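Local atomic coordinates of GDSL-like protein (PDB entry 7BXD), a protein that probably hydrolyses acyl ester bonds as a GDSL-like member of the SGNH hydrolase family. Residues S29-F34 against G63-E68; V102-V107 against V148-C153; D109-V114 against K161-S166. One frame throughout, in Å; residues are numbered along the deposited sequence. Where two conformers were deposited one is given.

Contact 1 of 3, residues S29-F34 against G63-E68; sequences STICCF and GGAVVE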
loop_
_atom_site.group_PDB
_atom_site.type_symbol
_atom_site.label_atom_id
_atom_site.label_comp_id
_atom_site.label_asym_id
_atom_site.label_seq_id
_atom_site.Cartn_x
_atom_site.Cartn_y
_atom_site.Cartn_z
ATOM N N SER A 29 -10.510 16.820 -5.932
ATOM C CA SER A 29 -10.350 16.180 -4.639
ATOM C C SER A 29 -8.937 16.356 -4.105
ATOM O O SER A 29 -7.970 16.449 -4.872
ATOM C CB SER A 29 -10.648 14.679 -4.737
ATOM O OG SER A 29 -12.046 14.410 -4.845
ATOM N N THR A 30 -8.820 16.303 -2.772
ATOM C CA THR A 30 -7.542 16.049 -2.107
ATOM C C THR A 30 -7.470 14.560 -1.772
ATOM O O THR A 30 -8.380 14.019 -1.133
ATOM C CB THR A 30 -7.425 16.896 -0.833
ATOM O OG1 THR A 30 -7.417 18.277 -1.208
ATOM C CG2 THR A 30 -6.128 16.607 -0.064
ATOM N N ILE A 31 -6.377 13.917 -2.187
ATOM C CA ILE A 31 -6.214 12.466 -2.087
ATOM C C ILE A 31 -5.044 12.197 -1.143
ATOM O O ILE A 31 -3.905 12.582 -1.441
ATOM C CB ILE A 31 -5.952 11.848 -3.470
ATOM C CG1 ILE A 31 -7.097 12.221 -4.441
ATOM C CG2 ILE A 31 -5.798 10.328 -3.346
ATOM C CD1 ILE A 31 -6.876 11.741 -5.872
ATOM N N CYS A 32 -5.318 11.533 -0.021
ATOM C CA CYS A 32 -4.300 11.218 0.976
ATOM C C CYS A 32 -3.806 9.787 0.761
ATOM O O CYS A 32 -4.578 8.834 0.910
ATOM C CB CYS A 32 -4.898 11.391 2.371
ATOM S SG CYS A 32 -3.735 11.015 3.681
ATOM N N CYS A 33 -2.523 9.644 0.373
ATOM C CA CYS A 33 -1.922 8.349 0.044
ATOM C C CYS A 33 -1.117 7.863 1.250
ATOM O O CYS A 33 -0.028 8.396 1.542
ATOM C CB CYS A 33 -1.055 8.491 -1.214
ATOM S SG CYS A 33 -2.028 9.057 -2.635
ATOM N N PHE A 34 -1.645 6.854 1.944
ATOM C CA PHE A 34 -1.094 6.341 3.188
ATOM C C PHE A 34 -0.426 5.005 2.837
ATOM O O PHE A 34 -1.105 4.076 2.362
ATOM C CB PHE A 34 -2.275 6.164 4.136
ATOM C CG PHE A 34 -1.936 5.830 5.567
ATOM C CD1 PHE A 34 -0.778 6.294 6.186
ATOM C CD2 PHE A 34 -2.854 5.089 6.329
ATOM C CE1 PHE A 34 -0.535 6.035 7.535
ATOM C CE2 PHE A 34 -2.622 4.834 7.688
ATOM C CZ PHE A 34 -1.467 5.310 8.297
ATOM N N GLY A 63 -6.552 15.094 -13.578
ATOM C CA GLY A 63 -7.135 16.373 -13.946
ATOM C C GLY A 63 -6.979 17.469 -12.919
ATOM O O GLY A 63 -7.690 18.484 -12.986
ATOM N N GLY A 64 -6.059 17.318 -11.981
ATOM C CA GLY A 64 -5.758 18.390 -11.063
ATOM C C GLY A 64 -6.016 18.106 -9.596
ATOM O O GLY A 64 -6.014 19.032 -8.785
ATOM N N ALA A 65 -6.209 16.838 -9.222
ATOM C CA ALA A 65 -6.326 16.488 -7.810
ATOM C C ALA A 65 -5.068 16.904 -7.048
ATOM O O ALA A 65 -3.955 16.921 -7.589
ATOM C CB ALA A 65 -6.505 14.979 -7.667
ATOM N N VAL A 66 -5.251 17.231 -5.770
ATOM C CA VAL A 66 -4.139 17.531 -4.880
ATOM C C VAL A 66 -3.802 16.242 -4.154
ATOM O O VAL A 66 -4.676 15.633 -3.533
ATOM C CB VAL A 66 -4.513 18.647 -3.896
ATOM C CG1 VAL A 66 -3.406 18.849 -2.852
ATOM C CG2 VAL A 66 -4.781 19.929 -4.654
ATOM N N VAL A 67 -2.558 15.799 -4.244
ATOM C CA VAL A 67 -2.180 14.485 -3.739
ATOM C C VAL A 67 -1.179 14.669 -2.609
ATOM O O VAL A 67 -0.172 15.371 -2.774
ATOM C CB VAL A 67 -1.629 13.586 -4.859
ATOM C CG1 VAL A 67 -1.307 12.199 -4.299
ATOM C CG2 VAL A 67 -2.651 13.461 -5.994
ATOM N N GLU A 68 -1.470 14.069 -1.453
ATOM C CA GLU A 68 -0.609 14.138 -0.286
ATOM C C GLU A 68 0.068 12.789 -0.061
ATOM O O GLU A 68 -0.581 11.737 -0.107
ATOM C CB GLU A 68 -1.428 14.478 0.967
ATOM C CG GLU A 68 -2.308 15.709 0.812
ATOM C CD GLU A 68 -3.167 15.979 2.011
ATOM O OE1 GLU A 68 -3.714 15.004 2.565
ATOM O OE2 GLU A 68 -3.318 17.177 2.372
#
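I31 sits between V66 and E68 in a parallel ladder: its N bonds to V66 O at 2.8 Å, and its O receives E68 N at 2.9 Å, the latter nearly straight at 175°. V66 N to S29 O and C33 N to E68 O extend the ladder at its two ends. On the face carrying T30, C32 and E68, the extended side chain of E68 crosses toward strand 30-35 and lays its carboxylate beside T30 CG2, which meets E68 CD at 3.7 Å. T30 turns that methyl anti to its backbone N (its chi1, taken to OG1, is -64°), leaving OG1 beside V66 CB at 4.0 Å. Around I31 and V67 the side-chain contacts are mainly apolar: I31 CD1 touches A65 CB at 3.7 Å, and C33 SG meets V67 CG1 at 3.6 Å. Further out, E68 OE1 lies close to D95 OD2, a like charge likely to make one of the two easier to protonate. S29 OG is held by S25 O, and T30 N by D99 OD2. V67 and C33 pack on T55 of helix 55-61; strand 66-71 is outermost, making this an edge pairing in the parallel sheet of the SGNH-hydrolase alpha/beta fold.

Contact 2 of 3, residues V102-V107 against V148-C153; sequences VVFGGV and VFMTPC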
loop_
_atom_site.group_PDB
_atom_site.type_symbol
_atom_site.label_atom_id
_atom_site.label_comp_id
_atom_site.label_asym_id
_atom_site.label_seq_id
_atom_site.Cartn_x
_atom_site.Cartn_y
_atom_site.Cartn_z
ATOM N N VAL A 102 -6.271 6.629 0.145
ATOM C CA VAL A 102 -5.748 5.477 -0.600
ATOM C C VAL A 102 -4.749 4.788 0.315
ATOM O O VAL A 102 -3.711 5.378 0.655
ATOM C CB VAL A 102 -5.083 5.914 -1.917
ATOM C CG1 VAL A 102 -4.487 4.710 -2.628
ATOM C CG2 VAL A 102 -6.096 6.628 -2.826
ATOM N N VAL A 103 -5.064 3.557 0.758
ATOM C CA VAL A 103 -4.219 2.829 1.713
ATOM C C VAL A 103 -3.547 1.697 0.953
ATOM O O VAL A 103 -4.235 0.830 0.395
ATOM C CB VAL A 103 -5.035 2.291 2.902
ATOM C CG1 VAL A 103 -4.104 1.576 3.873
ATOM C CG2 VAL A 103 -5.816 3.425 3.594
ATOM N N PHE A 104 -2.210 1.696 0.936
ATOM C CA PHE A 104 -1.418 0.790 0.107
ATOM C C PHE A 104 -0.303 0.231 0.982
ATOM O O PHE A 104 0.665 0.933 1.271
ATOM C CB PHE A 104 -0.873 1.639 -1.046
ATOM C CG PHE A 104 -0.004 0.917 -2.065
ATOM C CD1 PHE A 104 -0.167 -0.432 -2.388
ATOM C CD2 PHE A 104 0.957 1.664 -2.761
ATOM C CE1 PHE A 104 0.608 -1.024 -3.377
ATOM C CE2 PHE A 104 1.744 1.069 -3.746
ATOM C CZ PHE A 104 1.568 -0.282 -4.049
ATOM N N GLY A 105 -0.463 -0.992 1.472
ATOM C CA GLY A 105 0.527 -1.573 2.365
ATOM C C GLY A 105 0.337 -3.066 2.468
ATOM O O GLY A 105 -0.572 -3.640 1.860
ATOM N N GLY A 106 1.217 -3.693 3.265
ATOM C CA GLY A 106 1.115 -5.100 3.589
ATOM C C GLY A 106 2.322 -5.923 3.191
ATOM O O GLY A 106 2.501 -7.021 3.735
ATOM N N VAL A 107 3.187 -5.432 2.297
ATOM C CA VAL A 107 4.331 -6.262 1.934
ATOM C C VAL A 107 5.241 -6.440 3.142
ATOM O O VAL A 107 5.897 -7.485 3.279
ATOM C CB VAL A 107 5.077 -5.761 0.672
ATOM C CG1 VAL A 107 5.897 -4.492 0.970
ATOM C CG2 VAL A 107 5.958 -6.857 0.084
ATOM N N VAL A 148 -10.217 3.756 -0.371
ATOM C CA VAL A 148 -9.873 2.729 -1.350
ATOM C C VAL A 148 -8.607 2.054 -0.839
ATOM O O VAL A 148 -7.627 2.740 -0.506
ATOM C CB VAL A 148 -9.620 3.349 -2.746
ATOM C CG1 VAL A 148 -9.227 2.290 -3.752
ATOM C CG2 VAL A 148 -10.828 4.140 -3.257
ATOM N N PHE A 149 -8.604 0.725 -0.806
ATOM C CA PHE A 149 -7.389 -0.015 -0.476
ATOM C C PHE A 149 -6.750 -0.498 -1.774
ATOM O O PHE A 149 -7.440 -0.837 -2.740
ATOM C CB PHE A 149 -7.667 -1.234 0.422
ATOM C CG PHE A 149 -7.524 -0.946 1.891
ATOM C CD1 PHE A 149 -8.358 -0.016 2.521
ATOM C CD2 PHE A 149 -6.529 -1.577 2.640
ATOM C CE1 PHE A 149 -8.197 0.241 3.884
ATOM C CE2 PHE A 149 -6.401 -1.320 4.011
ATOM C CZ PHE A 149 -7.229 -0.409 4.632
ATOM N N MET A 150 -5.418 -0.561 -1.780
ATOM C CA MET A 150 -4.670 -1.171 -2.876
ATOM C C MET A 150 -3.859 -2.318 -2.313
ATOM O O MET A 150 -3.116 -2.150 -1.345
ATOM C CB MET A 150 -3.746 -0.141 -3.573
ATOM C CG MET A 150 -4.507 1.129 -3.932
ATOM S SD MET A 150 -3.788 2.108 -5.269
ATOM C CE MET A 150 -2.199 2.523 -4.535
ATOM N N THR A 151 -4.021 -3.500 -2.887
ATOM C CA THR A 151 -3.287 -4.659 -2.386
ATOM C C THR A 151 -1.789 -4.485 -2.648
ATOM O O THR A 151 -1.393 -3.834 -3.623
ATOM C CB THR A 151 -3.812 -5.932 -3.036
ATOM O OG1 THR A 151 -3.734 -5.748 -4.458
ATOM C CG2 THR A 151 -5.248 -6.253 -2.621
ATOM N N PRO A 152 -0.944 -5.052 -1.783
ATOM C CA PRO A 152 0.506 -4.840 -1.915
ATOM C C PRO A 152 1.053 -5.499 -3.160
ATOM O O PRO A 152 0.706 -6.646 -3.489
ATOM C CB PRO A 152 1.078 -5.512 -0.647
ATOM C CG PRO A 152 0.002 -6.514 -0.217
ATOM C CD PRO A 152 -1.295 -5.804 -0.564
ATOM N N CYS A 153 1.946 -4.769 -3.867
ATOM C CA CYS A 153 2.517 -5.323 -5.089
ATOM C C CYS A 153 3.382 -6.548 -4.796
ATOM O O CYS A 153 3.934 -6.721 -3.700
ATOM C CB CYS A 153 3.364 -4.268 -5.809
ATOM S SG CYS A 153 2.293 -2.998 -6.561
HETATM O O HOH W 1 -3.269 -1.706 1.350
#
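V103 is paired in parallel with the strand of F149, its N bonding to V148 O at 3.0 Å and its O accepting M150 N at 2.8 Å, the two short strands 22° apart. Beyond these bonds the chains part around a water between buried residues, which accepts from G105 N and can donate to V103 O and M150 O, though more acceptors are in reach than protons. V103 stands over the face of the F149 ring, CB 3.8 Å from the centroid and almost on the ring normal, a CH-pi contact. On the opposite side of the sheet, M150 bends at its thioether (chi3 -62°), laying CE over the F104 ring, 4.0 Å from the centroid, another CH-pi contact; SD, farther above the same face, is the Met-aromatic partner, and CE touches V102 CG1. C153 SG reaches the edge of that ring, 3.8 Å from F104 CZ. P152 CD rests against G105 O at 3.3 Å, just before G106, N-cap of helix 107-111 and start of what resembles the GxND block of SGNH hydrolases. Helix 127-141 covers V103 and F149, L197 of helix 197-200 packs against F104, M150 and C153, and strand 30-35 flanks strand 100-104.

Contact 3 of 3, residues D109-V114 against K161-S166; sequences DFSRNV and KDIPAS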
loop_
_atom_site.group_PDB
_atom_site.type_symbol
_atom_site.label_atom_id
_atom_site.label_comp_id
_atom_site.label_asym_id
_atom_site.label_seq_id
_atom_site.Cartn_x
_atom_site.Cartn_y
_atom_site.Cartn_z
ATOM N N ASP A 109 4.228 -6.533 6.361
ATOM C CA ASP A 109 3.585 -7.486 7.252
ATOM C C ASP A 109 3.931 -8.910 6.840
ATOM O O ASP A 109 4.197 -9.770 7.700
ATOM C CB ASP A 109 2.069 -7.264 7.249
ATOM C CG ASP A 109 1.705 -5.855 7.670
ATOM O OD1 ASP A 109 1.940 -4.935 6.834
ATOM O OD2 ASP A 109 1.219 -5.686 8.818
ATOM N N PHE A 110 3.894 -9.191 5.523
ATOM C CA PHE A 110 4.287 -10.495 5.013
ATOM C C PHE A 110 5.769 -10.748 5.305
ATOM O O PHE A 110 6.139 -11.764 5.895
ATOM C CB PHE A 110 4.015 -10.518 3.507
ATOM C CG PHE A 110 4.789 -11.585 2.754
ATOM C CD1 PHE A 110 4.623 -12.945 3.056
ATOM C CD2 PHE A 110 5.664 -11.216 1.749
ATOM C CE1 PHE A 110 5.337 -13.912 2.343
ATOM C CE2 PHE A 110 6.373 -12.176 1.045
ATOM C CZ PHE A 110 6.213 -13.527 1.348
ATOM N N SER A 111 6.645 -9.822 4.895
ATOM C CA SER A 111 8.078 -10.094 4.948
ATOM C C SER A 111 8.627 -10.093 6.369
ATOM O O SER A 111 9.665 -10.723 6.616
ATOM C CB SER A 111 8.853 -9.129 4.040
ATOM O OG SER A 111 8.899 -7.824 4.567
ATOM N N ARG A 112 7.982 -9.391 7.303
ATOM C CA ARG A 112 8.451 -9.313 8.681
ATOM C C ARG A 112 7.534 -10.046 9.656
ATOM O O ARG A 112 7.553 -9.766 10.851
ATOM C CB ARG A 112 8.711 -7.853 9.087
ATOM C CG ARG A 112 9.676 -7.126 8.162
ATOM C CD ARG A 112 10.978 -7.889 8.028
ATOM N NE ARG A 112 12.024 -7.060 7.447
ATOM C CZ ARG A 112 13.054 -7.540 6.763
ATOM N NH1 ARG A 112 13.162 -8.846 6.567
ATOM N NH2 ARG A 112 13.963 -6.714 6.263
ATOM N N ASN A 113 6.759 -11.023 9.176
ATOM C CA ASN A 113 6.173 -12.042 10.046
ATOM C C ASN A 113 5.161 -11.469 11.038
ATOM O O ASN A 113 5.162 -11.793 12.220
ATOM C CB ASN A 113 7.292 -12.845 10.707
ATOM C CG ASN A 113 8.151 -13.457 9.663
ATOM O OD1 ASN A 113 7.662 -14.253 8.868
ATOM N ND2 ASN A 113 9.413 -13.049 9.583
ATOM N N VAL A 114 4.280 -10.617 10.542
ATOM C CA VAL A 114 3.109 -10.220 11.338
ATOM C C VAL A 114 2.137 -11.396 11.393
ATOM O O VAL A 114 1.763 -11.937 10.333
ATOM C CB VAL A 114 2.449 -8.991 10.695
ATOM C CG1 VAL A 114 1.032 -8.783 11.216
ATOM C CG2 VAL A 114 3.322 -7.777 10.942
ATOM N N LYS A 161 18.278 -8.524 2.678
ATOM C CA LYS A 161 17.494 -7.914 3.735
ATOM C C LYS A 161 16.509 -8.894 4.346
ATOM O O LYS A 161 15.631 -8.470 5.096
ATOM C CB LYS A 161 16.762 -6.664 3.231
ATOM C CG LYS A 161 17.623 -5.699 2.407
ATOM C CD LYS A 161 18.684 -5.023 3.257
ATOM C CE LYS A 161 19.206 -3.758 2.582
ATOM N NZ LYS A 161 19.957 -2.907 3.540
ATOM N N ASP A 162 16.655 -10.194 4.065
ATOM C CA ASP A 162 15.752 -11.228 4.602
ATOM C C ASP A 162 14.292 -10.983 4.199
ATOM O O ASP A 162 13.360 -11.278 4.953
ATOM C CB ASP A 162 15.917 -11.433 6.121
ATOM C CG ASP A 162 15.171 -12.677 6.646
ATOM O OD1 ASP A 162 14.594 -12.610 7.752
ATOM O OD2 ASP A 162 15.144 -13.715 5.951
ATOM N N ILE A 163 14.081 -10.470 2.995
ATOM C CA ILE A 163 12.736 -10.233 2.470
ATOM C C ILE A 163 12.411 -11.354 1.482
ATOM O O ILE A 163 13.083 -11.459 0.446
ATOM C CB ILE A 163 12.648 -8.853 1.797
ATOM C CG1 ILE A 163 12.927 -7.753 2.850
ATOM C CG2 ILE A 163 11.294 -8.706 1.101
ATOM C CD1 ILE A 163 13.029 -6.356 2.329
ATOM N N PRO A 164 11.397 -12.181 1.740
ATOM C CA PRO A 164 11.053 -13.262 0.802
ATOM C C PRO A 164 10.358 -12.732 -0.446
ATOM O O PRO A 164 9.746 -11.654 -0.446
ATOM C CB PRO A 164 10.095 -14.150 1.606
ATOM C CG PRO A 164 9.590 -13.300 2.705
ATOM C CD PRO A 164 10.533 -12.167 2.933
ATOM N N ALA A 165 10.474 -13.497 -1.534
ATOM C CA ALA A 165 9.650 -13.240 -2.707
ATOM C C ALA A 165 8.194 -13.587 -2.406
ATOM O O ALA A 165 7.881 -14.355 -1.494
ATOM C CB ALA A 165 10.111 -14.111 -3.872
ATOM N N SER A 166 7.287 -13.064 -3.233
ATOM C CA SER A 166 5.859 -13.183 -2.917
ATOM C C SER A 166 5.411 -14.618 -2.825
ATOM O O SER A 166 4.454 -14.933 -2.070
ATOM C CB SER A 166 5.061 -12.490 -4.029
ATOM O OG SER A 166 5.276 -11.099 -3.986
HETATM O O HOH W 2 12.203 -10.986 7.775
#
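F110, R112 and P164 bury the most surface where the end of helix 107-111 meets the loop 161-166. F110 holds its ring anti to the backbone N (chi1 160°), sending the far end toward the loop: CZ lies 3.6 Å from P164 CG, while A165 O approaches the ring edge, 3.4 Å from CZ. P164 also leans on the helix with its CD, 3.6 Å from S111 CB. R112 bends at its second torsion (chi2 -54°) to grip a single carbonyl, K161 O, with NH1 at 2.9 Å and NH2 at 2.7 Å, the oxygen lying in the guanidinium plane. I163 CG1 covers one face of that group, 3.7 Å from NH2. A water taking a bond from R112 NH1 at 2.6 Å can also donate to S111 O and D162 OD1, though acceptors outnumber its protons. With an alanine in place of R112, K161 O would probably lose both bonds from the guanidinium, and I163 the flat surface it rests on. The chemistry is divided: ring packs against proline, with P164 O buried without a modelled partner, and at the polar, water-linked rim a positive charge meets one backbone carbonyl and, farther off, the D162 carboxylate.

In the fold
Contacts 1 and 2 belong to one parallel sheet and share a seam: strands 30-35 and 100-104 are neighbours, with F34 N 2.8 Å from V102 O. Their settings differ, though. Contact 2 lies about 3 Å from the chain centre, wholly buried, with rings, sulfurs and a bridging water; contact 1 reaches the sheet margin about 15 Å out, where carboxylates join the apolar packing. Contact 3, equally far from the centre but on the opposite side from contact 1, contains no strand pairing and combines aromatic-proline packing with arginine bonds to one carbonyl. One side of it continues from strand 100-104 through helix 107-111; the other is a later part of the loop after strand 146-150.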